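Local coordinates for Ycf54-like protein (Synechocystis sp. PCC 6803, PDB 5M2P) that probably acts as a component of the Mg-protoporphyrin IX monomethyl ester cyclase and is needed for protochlorophyllide formation in chlorophyll biosynthesis, at residues Y7-A12 / P55-A60; Q14-E19 / E87-G92; P49-A54 / A70-N75. One frame throughout, in Å; residues are numbered along the deposited sequence. Where two conformers were deposited one is given.

Contact 1 (Y7-A12 / P55-A60); sequences YYYALA and PELAEA
The ring of Tyr9 meets Leu57 obliquely, with the CD1 methyl of Leu57 4.1 Å from Tyr9 CE2. In the plane of the same ring, at its edge, lies the backbone N of Leu11, two residues further along the strand. The ring of Phe51 also meets Tyr9, the two planes inclined at about 40°, and Phe94 of strand 90-96 touches it as well. At the far end of the side chain the phenol oxygen lies against hydrocarbon: Tyr9 OH stands 3.5 Å from the CB of Ala60 and 4.0 Å from CD2 of Leu57. With chi1 at 70°, CG of Tyr9 sits between the backbone N and the carbonyl carbon, and the ring stands out from the strand far enough for its hydroxyl to reach the first turn of helix 58-63. Leu57 occupies the N-cap position of that helix and Ala60 follows three residues later, which brings both side chains round to the same side. This is a helix laid over one face of a four-stranded antiparallel sheet, on the inner strand 5-13. Tyr9 and Leu11 project from the strand toward the helix, while Tyr8 and Ala10 reach helix 76-86 on the opposite face. Leu57, with CG beside its backbone N (chi1 -59°), carries both methyls to the outer half of the phenol, CD2 coming within 4.2 Å of Tyr9 CE2. The turn before the helix is tied by Ala58 N to Pro55 O at 3.2 Å, and beyond Tyr9 the side chain of Leu11 continues the apolar surface to Ala64 and Ala70.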
ATOM      1  N   TYR A   7       9.610  -1.096   2.476  1.00  7.55           N
ATOM      2  CA  TYR A   7       8.281  -1.128   1.914  1.00  6.26           C
ATOM      3  C   TYR A   7       7.913   0.227   1.366  1.00  6.40           C
ATOM      4  O   TYR A   7       8.196   1.265   1.975  1.00  9.03           O
ATOM      5  CB  TYR A   7       7.237  -1.526   2.978  1.00  6.47           C
ATOM      6  CG  TYR A   7       7.436  -2.943   3.456  1.00  7.42           C
ATOM      7  CD1 TYR A   7       8.419  -3.270   4.387  1.00  8.34           C
ATOM      8  CD2 TYR A   7       6.666  -3.977   2.943  1.00  8.62           C
ATOM      9  CE1 TYR A   7       8.641  -4.588   4.765  1.00  8.52           C
ATOM     10  CE2 TYR A   7       6.880  -5.292   3.323  1.00  9.89           C
ATOM     11  CZ  TYR A   7       7.874  -5.587   4.232  1.00  9.12           C
ATOM     12  OH  TYR A   7       8.085  -6.902   4.605  1.00 12.60           O
ATOM     13  N   TYR A   8       7.273   0.226   0.196  1.00  6.30           N
ATOM     14  CA  TYR A   8       6.823   1.427  -0.463  1.00  6.05           C
ATOM     15  C   TYR A   8       5.309   1.397  -0.439  1.00  6.20           C
ATOM     16  O   TYR A   8       4.723   0.323  -0.562  1.00  7.48           O
ATOM     17  CB  TYR A   8       7.343   1.460  -1.926  1.00  6.40           C
ATOM     18  CG  TYR A   8       8.822   1.325  -1.991  1.00  6.93           C
ATOM     19  CD1 TYR A   8       9.640   2.427  -1.815  1.00  8.35           C
ATOM     20  CD2 TYR A   8       9.417   0.089  -2.152  1.00  7.77           C
ATOM     21  CE1 TYR A   8      11.012   2.291  -1.803  1.00  9.21           C
ATOM     22  CE2 TYR A   8      10.790  -0.063  -2.137  1.00  8.97           C
ATOM     23  CZ  TYR A   8      11.589   1.040  -1.948  1.00 10.18           C
ATOM     24  OH  TYR A   8      12.960   0.912  -1.931  1.00 15.20           O
ATOM     25  N   TYR A   9       4.671   2.562  -0.325  1.00  5.66           N
ATOM     26  CA  TYR A   9       3.229   2.602  -0.247  1.00  6.06           C
ATOM     27  C   TYR A   9       2.645   3.739  -1.060  1.00  5.84           C
ATOM     28  O   TYR A   9       3.266   4.791  -1.249  1.00  5.76           O
ATOM     29  CB  TYR A   9       2.716   2.681   1.213  1.00  7.50           C
ATOM     30  CG  TYR A   9       2.990   3.996   1.901  1.00  7.75           C
ATOM     31  CD1 TYR A   9       2.140   5.089   1.726  1.00  8.45           C
ATOM     32  CD2 TYR A   9       4.140   4.193   2.661  1.00  8.46           C
ATOM     33  CE1 TYR A   9       2.417   6.310   2.301  1.00  9.24           C
ATOM     34  CE2 TYR A   9       4.412   5.409   3.274  1.00  8.42           C
ATOM     35  CZ  TYR A   9       3.554   6.478   3.076  1.00  8.75           C
ATOM     36  OH  TYR A   9       3.842   7.693   3.634  1.00 11.98           O
ATOM     37  N   ALA A  10       1.402   3.488  -1.464  1.00  6.06           N
ATOM     38  CA  ALA A  10       0.498   4.500  -1.999  1.00  5.73           C
ATOM     39  C   ALA A  10      -0.776   4.430  -1.148  1.00  6.40           C
ATOM     40  O   ALA A  10      -1.422   3.396  -1.117  1.00  7.82           O
ATOM     41  CB  ALA A  10       0.189   4.215  -3.469  1.00  6.80           C
ATOM     42  N   LEU A  11      -1.100   5.524  -0.473  1.00  6.08           N
ATOM     43  CA  LEU A  11      -2.247   5.596   0.426  1.00  6.83           C
ATOM     44  C   LEU A  11      -3.367   6.390  -0.215  1.00  7.00           C
ATOM     45  O   LEU A  11      -3.148   7.497  -0.680  1.00  7.73           O
ATOM     46  CB  LEU A  11      -1.815   6.286   1.705  1.00  8.81           C
ATOM     47  CG  LEU A  11      -2.863   6.296   2.817  1.00 10.05           C
ATOM     48  CD1 LEU A  11      -2.938   4.961   3.506  1.00  9.53           C
ATOM     49  CD2 LEU A  11      -2.499   7.356   3.822  1.00 12.82           C
ATOM     50  N   ALA A  12      -4.550   5.806  -0.237  1.00  8.07           N
ATOM     51  CA  ALA A  12      -5.737   6.394  -0.803  1.00  8.89           C
ATOM     52  C   ALA A  12      -6.835   6.444   0.270  1.00  8.99           C
ATOM     53  O   ALA A  12      -6.764   5.751   1.281  1.00  9.43           O
ATOM     54  CB  ALA A  12      -6.251   5.504  -1.929  1.00 11.78           C
ATOM     55  N   PRO A  55       5.910   6.929  14.050  1.00  8.45           N
ATOM     56  CA  PRO A  55       6.323   8.325  14.110  1.00  8.32           C
ATOM     57  C   PRO A  55       6.948   8.861  12.826  1.00  7.70           C
ATOM     58  O   PRO A  55       6.750  10.036  12.509  1.00  8.23           O
ATOM     59  CB  PRO A  55       7.300   8.351  15.270  1.00  9.69           C
ATOM     60  CG  PRO A  55       6.926   7.191  16.123  1.00 12.32           C
ATOM     61  CD  PRO A  55       6.380   6.147  15.212  1.00 10.33           C
ATOM     62  N   GLU A  56       7.637   8.003  12.087  1.00  8.54           N
ATOM     63  CA  GLU A  56       8.285   8.426  10.866  1.00 10.02           C
ATOM     64  C   GLU A  56       7.279   8.776   9.777  1.00  9.85           C
ATOM     65  O   GLU A  56       7.649   9.414   8.790  1.00 12.14           O
ATOM     66  CB  GLU A  56       9.252   7.343  10.389  1.00 10.69           C
ATOM     67  CG  GLU A  56       8.559   6.079   9.879  1.00 11.96           C
ATOM     68  CD  GLU A  56       9.427   4.856   9.802  1.00 16.51           C
ATOM     69  OE1 GLU A  56      10.071   4.691   8.764  1.00 23.76           O
ATOM     70  OE2 GLU A  56       9.429   4.060  10.739  1.00 15.63           O
ATOM     71  N   LEU A  57       6.012   8.379   9.954  1.00  8.58           N
ATOM     72  CA  LEU A  57       4.954   8.632   8.989  1.00  9.94           C
ATOM     73  C   LEU A  57       3.962   9.699   9.483  1.00  9.33           C
ATOM     74  O   LEU A  57       2.855   9.862   8.965  1.00 10.23           O
ATOM     75  CB  LEU A  57       4.292   7.315   8.575  1.00 10.61           C
ATOM     76  CG  LEU A  57       5.271   6.286   7.941  1.00 11.46           C
ATOM     77  CD1 LEU A  57       4.506   5.103   7.409  1.00 14.81           C
ATOM     78  CD2 LEU A  57       6.102   6.885   6.803  1.00 12.94           C
ATOM     79  N   ALA A  58       4.384  10.484  10.474  1.00  9.42           N
ATOM     80  CA  ALA A  58       3.489  11.456  11.054  1.00 10.51           C
ATOM     81  C   ALA A  58       2.947  12.452  10.034  1.00 11.29           C
ATOM     82  O   ALA A  58       1.793  12.846  10.132  1.00 12.93           O
ATOM     83  CB  ALA A  58       4.187  12.191  12.176  1.00 11.40           C
ATOM     84  N   GLU A  59       3.766  12.886   9.083  1.00 12.38           N
ATOM     85  CA  GLU A  59       3.335  13.850   8.058  0.50 11.45           C
ATOM     86  C   GLU A  59       2.238  13.228   7.204  1.00 11.70           C
ATOM     87  O   GLU A  59       1.225  13.839   6.913  1.00 12.81           O
ATOM     88  CB  GLU A  59       4.509  14.283   7.153  0.50 12.71           C
ATOM     89  CG  GLU A  59       4.104  15.168   5.975  0.50 15.65           C
ATOM     90  CD  GLU A  59       5.224  15.425   4.989  0.50 19.07           C
ATOM     91  OE1 GLU A  59       6.405  15.281   5.348  0.50 23.99           O
ATOM     92  OE2 GLU A  59       4.913  15.787   3.838  0.50 21.97           O
ATOM     93  N   ALA A  60       2.457  11.993   6.789  1.00 10.76           N
ATOM     94  CA  ALA A  60       1.452  11.273   6.015  1.00 10.79           C
ATOM     95  C   ALA A  60       0.140  11.135   6.772  1.00 11.15           C
ATOM     96  O   ALA A  60      -0.931  11.379   6.222  1.00 11.98           O
ATOM     97  CB  ALA A  60       1.957   9.907   5.573  1.00 10.83           C
TER

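Contact 2 (Q14-E19 / E87-G92); sequences QKFLLE and EYVLTG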
ATOM      1  N   GLN A  14     -10.611   5.183   1.184  1.00 11.51           N
ATOM      2  CA  GLN A  14     -11.457   4.063   0.792  1.00 11.85           C
ATOM      3  C   GLN A  14     -12.459   4.477  -0.288  1.00  9.81           C
ATOM      4  O   GLN A  14     -12.684   3.750  -1.226  1.00 11.38           O
ATOM      5  CB  GLN A  14     -12.121   3.459   2.032  1.00 14.21           C
ATOM      6  CG  GLN A  14     -11.048   2.802   2.922  1.00 15.44           C
ATOM      7  CD  GLN A  14     -11.607   2.256   4.210  1.00 18.89           C
ATOM      8  OE1 GLN A  14     -12.799   1.929   4.293  1.00 19.67           O
ATOM      9  NE2 GLN A  14     -10.757   2.165   5.210  1.00 15.58           N
ATOM     10  N   LYS A  15     -13.022   5.678  -0.135  1.00 12.52           N
ATOM     11  CA  LYS A  15     -13.947   6.245  -1.101  1.00 13.91           C
ATOM     12  C   LYS A  15     -13.355   6.316  -2.524  1.00 11.16           C
ATOM     13  O   LYS A  15     -13.953   5.895  -3.514  1.00 13.33           O
ATOM     14  CB  LYS A  15     -14.346   7.644  -0.597  1.00 17.66           C
ATOM     15  CG  LYS A  15     -15.353   8.422  -1.422  1.00 21.46           C
ATOM     16  CD  LYS A  15     -15.581   9.813  -0.819  1.00 23.20           C
ATOM     17  CE  LYS A  15     -16.681  10.590  -1.547  1.00 30.67           C
ATOM     18  NZ  LYS A  15     -17.217  11.714  -0.733  1.00 46.30           N
ATOM     19  N   PHE A  16     -12.129   6.826  -2.616  1.00 10.83           N
ATOM     20  CA  PHE A  16     -11.461   6.959  -3.899  1.00 10.97           C
ATOM     21  C   PHE A  16     -11.173   5.628  -4.526  1.00 11.18           C
ATOM     22  O   PHE A  16     -11.438   5.400  -5.720  1.00 12.46           O
ATOM     23  CB  PHE A  16     -10.175   7.774  -3.741  1.00 10.45           C
ATOM     24  CG  PHE A  16      -9.297   7.775  -4.969  1.00 10.17           C
ATOM     25  CD1 PHE A  16      -9.591   8.575  -6.029  1.00 11.52           C
ATOM     26  CD2 PHE A  16      -8.187   6.981  -5.054  1.00  9.86           C
ATOM     27  CE1 PHE A  16      -8.799   8.586  -7.146  1.00 11.21           C
ATOM     28  CE2 PHE A  16      -7.375   7.005  -6.175  1.00 10.53           C
ATOM     29  CZ  PHE A  16      -7.720   7.772  -7.227  1.00 10.07           C
ATOM     30  N   LEU A  17     -10.590   4.720  -3.742  1.00 11.97           N
ATOM     31  CA  LEU A  17     -10.205   3.467  -4.332  1.00 15.03           C
ATOM     32  C   LEU A  17     -11.441   2.666  -4.840  1.00 15.18           C
ATOM     33  O   LEU A  17     -11.364   1.921  -5.809  1.00 17.77           O
ATOM     34  CB  LEU A  17      -9.355   2.694  -3.347  1.00 18.09           C
ATOM     35  CG  LEU A  17      -8.420   1.720  -3.990  1.00 18.88           C
ATOM     36  CD1 LEU A  17      -7.436   2.431  -4.893  1.00 15.65           C
ATOM     37  CD2 LEU A  17      -7.723   0.962  -2.896  1.00 17.70           C
ATOM     38  N   LEU A  18     -12.602   2.883  -4.214  1.00 17.08           N
ATOM     39  CA  LEU A  18     -13.850   2.276  -4.695  1.00 16.80           C
ATOM     40  C   LEU A  18     -14.339   2.807  -6.056  1.00 17.47           C
ATOM     41  O   LEU A  18     -15.110   2.162  -6.741  1.00 21.06           O
ATOM     42  CB  LEU A  18     -14.950   2.449  -3.643  1.00 18.59           C
ATOM     43  CG  LEU A  18     -14.814   1.522  -2.446  1.00 21.57           C
ATOM     44  CD1 LEU A  18     -15.550   2.106  -1.249  1.00 24.99           C
ATOM     45  CD2 LEU A  18     -15.333   0.138  -2.817  1.00 21.17           C
ATOM     46  N   GLU A  19     -13.815   3.967  -6.455  1.00 15.21           N
ATOM     47  CA  GLU A  19     -14.060   4.528  -7.786  1.00 15.40           C
ATOM     48  C   GLU A  19     -13.018   4.107  -8.810  1.00 15.23           C
ATOM     49  O   GLU A  19     -12.995   4.642  -9.911  1.00 17.40           O
ATOM     50  CB  GLU A  19     -14.090   6.060  -7.714  1.00 18.03           C
ATOM     51  CG  GLU A  19     -15.169   6.656  -6.818  1.00 17.94           C
ATOM     52  CD  GLU A  19     -16.554   6.108  -7.115  1.00 21.42           C
ATOM     53  OE1 GLU A  19     -17.026   6.337  -8.227  1.00 20.91           O
ATOM     54  OE2 GLU A  19     -17.126   5.383  -6.270  1.00 21.95           O
ATOM     55  N   GLU A  87      -2.814   8.579  -9.302  0.50  8.86           N
ATOM     56  CA  GLU A  87      -2.493   9.995  -9.042  0.50 10.19           C
ATOM     57  C   GLU A  87      -2.910  10.543  -7.687  0.50  8.74           C
ATOM     58  O   GLU A  87      -2.078  11.142  -6.985  0.50 10.29           O
ATOM     59  CB  GLU A  87      -2.955  10.935 -10.167  0.50 10.70           C
ATOM     60  CG  GLU A  87      -2.013  10.959 -11.363  0.50 12.26           C
ATOM     61  CD  GLU A  87      -0.660  11.580 -11.050  0.50 13.69           C
ATOM     62  OE1 GLU A  87      -0.555  12.369 -10.093  0.50 12.54           O
ATOM     63  OE2 GLU A  87       0.325  11.294 -11.771  0.50 18.56           O
ATOM     64  N   TYR A  88      -4.170  10.337  -7.306  1.00  8.60           N
ATOM     65  CA  TYR A  88      -4.679  10.903  -6.046  1.00  8.15           C
ATOM     66  C   TYR A  88      -4.393   9.946  -4.863  1.00  7.15           C
ATOM     67  O   TYR A  88      -5.287   9.319  -4.294  1.00  9.04           O
ATOM     68  CB  TYR A  88      -6.164  11.282  -6.166  1.00  8.75           C
ATOM     69  CG  TYR A  88      -6.657  12.087  -4.992  1.00  9.55           C
ATOM     70  CD1 TYR A  88      -6.109  13.318  -4.703  1.00 10.02           C
ATOM     71  CD2 TYR A  88      -7.657  11.597  -4.141  1.00 12.41           C
ATOM     72  CE1 TYR A  88      -6.539  14.077  -3.633  1.00 11.66           C
ATOM     73  CE2 TYR A  88      -8.092  12.345  -3.056  1.00 14.86           C
ATOM     74  CZ  TYR A  88      -7.527  13.579  -2.789  1.00 14.01           C
ATOM     75  OH  TYR A  88      -7.919  14.345  -1.708  1.00 16.93           O
ATOM     76  N   VAL A  89      -3.101   9.838  -4.560  1.00  7.28           N
ATOM     77  CA  VAL A  89      -2.559   9.024  -3.501  1.00  7.30           C
ATOM     78  C   VAL A  89      -1.380   9.752  -2.848  1.00  7.14           C
ATOM     79  O   VAL A  89      -0.663  10.508  -3.509  1.00  8.89           O
ATOM     80  CB  VAL A  89      -2.087   7.644  -4.006  1.00  7.86           C
ATOM     81  CG1 VAL A  89      -3.261   6.811  -4.443  1.00  8.80           C
ATOM     82  CG2 VAL A  89      -1.069   7.792  -5.110  1.00  9.01           C
ATOM     83  N   LEU A  90      -1.164   9.455  -1.570  1.00  7.60           N
ATOM     84  CA  LEU A  90       0.025   9.889  -0.829  1.00  7.80           C
ATOM     85  C   LEU A  90       1.020   8.746  -0.874  1.00  7.69           C
ATOM     86  O   LEU A  90       0.638   7.598  -0.675  1.00 10.07           O
ATOM     87  CB  LEU A  90      -0.336  10.187   0.626  1.00  8.88           C
ATOM     88  CG  LEU A  90      -1.236  11.402   0.784  1.00 10.23           C
ATOM     89  CD1 LEU A  90      -1.936  11.358   2.140  1.00 12.95           C
ATOM     90  CD2 LEU A  90      -0.443  12.683   0.592  1.00 10.90           C
ATOM     91  N   THR A  91       2.282   9.008  -1.162  1.00  7.57           N
ATOM     92  CA  THR A  91       3.257   7.922  -1.281  1.00  7.03           C
ATOM     93  C   THR A  91       4.398   8.113  -0.302  1.00  6.95           C
ATOM     94  O   THR A  91       4.650   9.210   0.200  1.00  7.93           O
ATOM     95  CB  THR A  91       3.829   7.822  -2.686  1.00  8.49           C
ATOM     96  OG1 THR A  91       4.509   9.032  -3.006  1.00 11.28           O
ATOM     97  CG2 THR A  91       2.723   7.565  -3.702  1.00 10.21           C
ATOM     98  N   GLY A  92       5.087   7.019  -0.038  1.00  7.35           N
ATOM     99  CA  GLY A  92       6.239   7.053   0.851  1.00  8.19           C
ATOM    100  C   GLY A  92       6.829   5.682   1.012  1.00  7.59           C
ATOM    101  O   GLY A  92       6.523   4.768   0.247  1.00  6.75           O
TER
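Phe16 and Tyr88 form a T-shaped (edge-to-face) pair, the edge of Tyr88 turned to the face of Phe16. Their centroids are 5.7 Å apart and their planes make 73°; at the near corner Tyr88 CD2 approaches Phe16 CD1 to 4.1 Å. A CH-pi contact adds to the stack: Tyr88 CB lies over the Phe16 ring, 4.2 Å from its centroid and 24° off the normal. The same face also receives a polar atom, the carbonyl oxygen of Tyr88, near the rim and 3.6 Å from Phe16 CE2. An inverse gamma turn centred on Tyr88, closed by a weak bond from Val89 N to Glu87 O, bends the chain here just after helix 76-86. Both aromatic side chains have CG anti to the backbone N (chi1 171° for Phe16), which brings the two rings together between helix 14-18 and the turn. Apolar contact is lighter at Val89, whose CG1 is 4.5 Å from Phe16 CE2, while Leu86 of helix 76-86 also touches the phenyl ring. With an alanine in place of Phe16, the edge of Tyr88 would probably lose the face it is turned to, and a gap would be likely to open between Tyr88 and Leu86. The join therefore rests on ring, methylene and methyl contacts at the protein surface, held by shape and weak ring electrostatics.

Contact 3 (P49-A54 / A70-N75); sequences PAFLNA and AIVSTN
The 3-10 segment 50-53, in the loop between strand 43-47 and helix 58-63, lays Phe51 against Ala70 and Val72 on one face of the antiparallel sheet. The Phe51 ring meets Ala70 with its edge: CZ lies 3.7 Å from Ala70 CB, close to the ring plane. Val72 comes in obliquely, its CG2 methyl 3.7 Å from Phe51 CE2. Because CG1 of Val72 is anti to the backbone N (chi1 180°), CG2 is the branch turned to the ring, and the two side chains pass alongside each other pointing opposite ways. Within the loop Pro49 covers part of one Phe51 face, its CB 3.4 Å above the plane near the rim. The proline also reaches the strand itself, Pro49 CG resting 3.9 Å from Ala70 CB, so the alanine methyl is touched by both ring systems. The turn is held by Asn53 N to Ala50 O and Ala54 N to Phe51 O, each 3.1 Å. At the end of the strand, Ser73 OG accepts from Asn75 N at 2.9 Å in an ST turn, and Asn75 then caps helix 76-86. Strand 68-73 runs between strands 43-47 and 5-13. Phe51 meets Phe94 and Leu57 on its own side of the sheet, whereas Ile71 points the other way, onto Phe78 and Ile79 of helix 76-86.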
ATOM      1  N   PRO A  49      -4.249   0.890   7.195  1.00  9.11           N
ATOM      2  CA  PRO A  49      -2.972   0.320   7.651  1.00  8.49           C
ATOM      3  C   PRO A  49      -2.451   0.832   8.992  1.00  8.51           C
ATOM      4  O   PRO A  49      -2.399   2.025   9.260  1.00 10.46           O
ATOM      5  CB  PRO A  49      -1.993   0.752   6.559  1.00  8.26           C
ATOM      6  CG  PRO A  49      -2.683   1.910   5.866  1.00  8.64           C
ATOM      7  CD  PRO A  49      -4.143   1.534   5.875  1.00  8.49           C
ATOM      8  N   ALA A  50      -1.990  -0.109   9.812  1.00  9.51           N
ATOM      9  CA  ALA A  50      -1.369   0.228  11.082  1.00 10.73           C
ATOM     10  C   ALA A  50      -0.043   0.956  10.925  1.00 10.01           C
ATOM     11  O   ALA A  50       0.398   1.671  11.818  1.00 12.19           O
ATOM     12  CB  ALA A  50      -1.153  -1.037  11.877  1.00 11.74           C
ATOM     13  N   PHE A  51       0.625   0.794   9.785  1.00  9.31           N
ATOM     14  CA  PHE A  51       1.912   1.497   9.611  1.00  9.48           C
ATOM     15  C   PHE A  51       1.795   3.008   9.716  1.00  9.14           C
ATOM     16  O   PHE A  51       2.765   3.690  10.046  1.00  9.84           O
ATOM     17  CB  PHE A  51       2.665   1.079   8.327  1.00  9.50           C
ATOM     18  CG  PHE A  51       2.050   1.538   7.010  1.00  9.65           C
ATOM     19  CD1 PHE A  51       2.043   2.876   6.635  1.00 10.23           C
ATOM     20  CD2 PHE A  51       1.565   0.602   6.094  1.00  9.35           C
ATOM     21  CE1 PHE A  51       1.541   3.278   5.400  1.00 10.20           C
ATOM     22  CE2 PHE A  51       1.038   1.012   4.876  1.00  9.56           C
ATOM     23  CZ  PHE A  51       1.035   2.336   4.540  1.00  9.89           C
ATOM     24  N   LEU A  52       0.600   3.536   9.455  1.00  9.03           N
ATOM     25  CA  LEU A  52       0.401   4.964   9.463  1.00 10.51           C
ATOM     26  C   LEU A  52       0.586   5.584  10.836  1.00 10.18           C
ATOM     27  O   LEU A  52       0.745   6.800  10.934  1.00 12.01           O
ATOM     28  CB  LEU A  52      -0.981   5.282   8.901  1.00 12.74           C
ATOM     29  CG  LEU A  52      -1.213   6.653   8.302  1.00 12.82           C
ATOM     30  CD1 LEU A  52      -0.143   7.037   7.275  1.00 12.84           C
ATOM     31  CD2 LEU A  52      -2.603   6.629   7.697  1.00 13.09           C
ATOM     32  N   ASN A  53       0.572   4.752  11.897  1.00  8.97           N
ATOM     33  CA  ASN A  53       0.783   5.248  13.257  1.00 10.11           C
ATOM     34  C   ASN A  53       2.266   5.404  13.647  1.00 10.02           C
ATOM     35  O   ASN A  53       2.589   5.900  14.718  1.00 12.39           O
ATOM     36  CB  ASN A  53       0.118   4.322  14.276  1.00 13.48           C
ATOM     37  CG  ASN A  53      -1.382   4.390  14.249  1.00 16.79           C
ATOM     38  OD1 ASN A  53      -1.979   5.363  13.770  1.00 20.66           O
ATOM     39  ND2 ASN A  53      -2.011   3.321  14.731  1.00 17.55           N
ATOM     40  N   ALA A  54       3.173   5.011  12.768  1.00  9.20           N
ATOM     41  CA  ALA A  54       4.602   5.089  13.075  1.00  9.88           C
ATOM     42  C   ALA A  54       5.029   6.539  13.112  1.00  8.12           C
ATOM     43  O   ALA A  54       4.605   7.332  12.275  1.00  7.62           O
ATOM     44  CB  ALA A  54       5.418   4.351  12.060  1.00 11.42           C
ATOM     45  N   ALA A  70      -4.028   1.316   1.796  1.00  7.07           N
ATOM     46  CA  ALA A  70      -2.747   1.406   1.108  1.00  7.39           C
ATOM     47  C   ALA A  70      -2.529   0.270   0.143  1.00  7.26           C
ATOM     48  O   ALA A  70      -2.854  -0.890   0.414  1.00  8.65           O
ATOM     49  CB  ALA A  70      -1.604   1.423   2.127  1.00  8.63           C
ATOM     50  N   ILE A  71      -1.854   0.591  -0.953  1.00  6.36           N
ATOM     51  CA  ILE A  71      -1.170  -0.401  -1.755  1.00  7.44           C
ATOM     52  C   ILE A  71       0.287  -0.375  -1.308  1.00  7.18           C
ATOM     53  O   ILE A  71       0.927   0.672  -1.300  1.00  8.28           O
ATOM     54  CB  ILE A  71      -1.287  -0.123  -3.269  1.00  8.02           C
ATOM     55  CG1 ILE A  71      -2.740   0.140  -3.683  1.00 10.43           C
ATOM     56  CG2 ILE A  71      -0.699  -1.279  -4.052  1.00  9.01           C
ATOM     57  CD1 ILE A  71      -3.700  -0.958  -3.354  1.00 12.21           C
ATOM     58  N   VAL A  72       0.772  -1.526  -0.876  1.00  7.40           N
ATOM     59  CA  VAL A  72       2.111  -1.679  -0.291  1.00  7.39           C
ATOM     60  C   VAL A  72       2.872  -2.666  -1.141  1.00  7.51           C
ATOM     61  O   VAL A  72       2.337  -3.688  -1.551  1.00  8.41           O
ATOM     62  CB  VAL A  72       1.990  -2.227   1.149  1.00  9.78           C
ATOM     63  CG1 VAL A  72       3.358  -2.414   1.797  1.00 10.24           C
ATOM     64  CG2 VAL A  72       1.092  -1.315   1.957  1.00 11.13           C
ATOM     65  N   SER A  73       4.154  -2.407  -1.351  1.00  7.31           N
ATOM     66  CA  SER A  73       4.982  -3.383  -2.048  1.00  7.39           C
ATOM     67  C   SER A  73       6.428  -3.211  -1.678  1.00  6.17           C
ATOM     68  O   SER A  73       6.870  -2.106  -1.373  1.00  7.38           O
ATOM     69  CB  SER A  73       4.858  -3.190  -3.565  1.00  8.43           C
ATOM     70  OG  SER A  73       5.544  -4.170  -4.302  1.00  9.07           O
ATOM     71  N   THR A  74       7.198  -4.305  -1.742  1.00  6.88           N
ATOM     72  CA  THR A  74       8.650  -4.230  -1.661  1.00  6.85           C
ATOM     73  C   THR A  74       9.286  -3.920  -3.020  1.00  7.24           C
ATOM     74  O   THR A  74      10.488  -3.763  -3.091  1.00  8.69           O
ATOM     75  CB  THR A  74       9.234  -5.509  -1.066  1.00  7.77           C
ATOM     76  OG1 THR A  74       8.737  -6.615  -1.827  1.00  8.87           O
ATOM     77  CG2 THR A  74       8.836  -5.640   0.407  1.00 10.03           C
ATOM     78  N   ASN A  75       8.450  -3.829  -4.060  1.00  7.29           N
ATOM     79  CA  ASN A  75       8.899  -3.487  -5.406  1.00  9.24           C
ATOM     80  C   ASN A  75       8.636  -2.014  -5.671  1.00  7.47           C
ATOM     81  O   ASN A  75       7.497  -1.617  -5.904  1.00  7.25           O
ATOM     82  CB  ASN A  75       8.168  -4.359  -6.430  1.00 10.41           C
ATOM     83  CG  ASN A  75       8.570  -4.063  -7.864  1.00 13.51           C
ATOM     84  OD1 ASN A  75       9.215  -3.054  -8.149  1.00 15.91           O
ATOM     85  ND2 ASN A  75       8.184  -4.940  -8.767  1.00 21.98           N
TER

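How the contacts relate
From the N terminus, strand 5-13 supplies 7-12 to contact 1 and runs directly into helix 14-18, which opens contact 2. The chain next reaches 49-54, the first half of contact 3, and then 55-60, where contact 1 closes a loop of 42 residues. Strand 68-73 closes contact 3 after only 15 intervening residues, and 87-92 closes contact 2 after 67. Contact 1 thus crosses both others, while contact 3 falls wholly within the span of contact 2. Contacts 1 and 3 join the 49-60 region to neighbouring strands on one sheet face; contact 2 ties helix 14-18 to the start of edge strand 90-96.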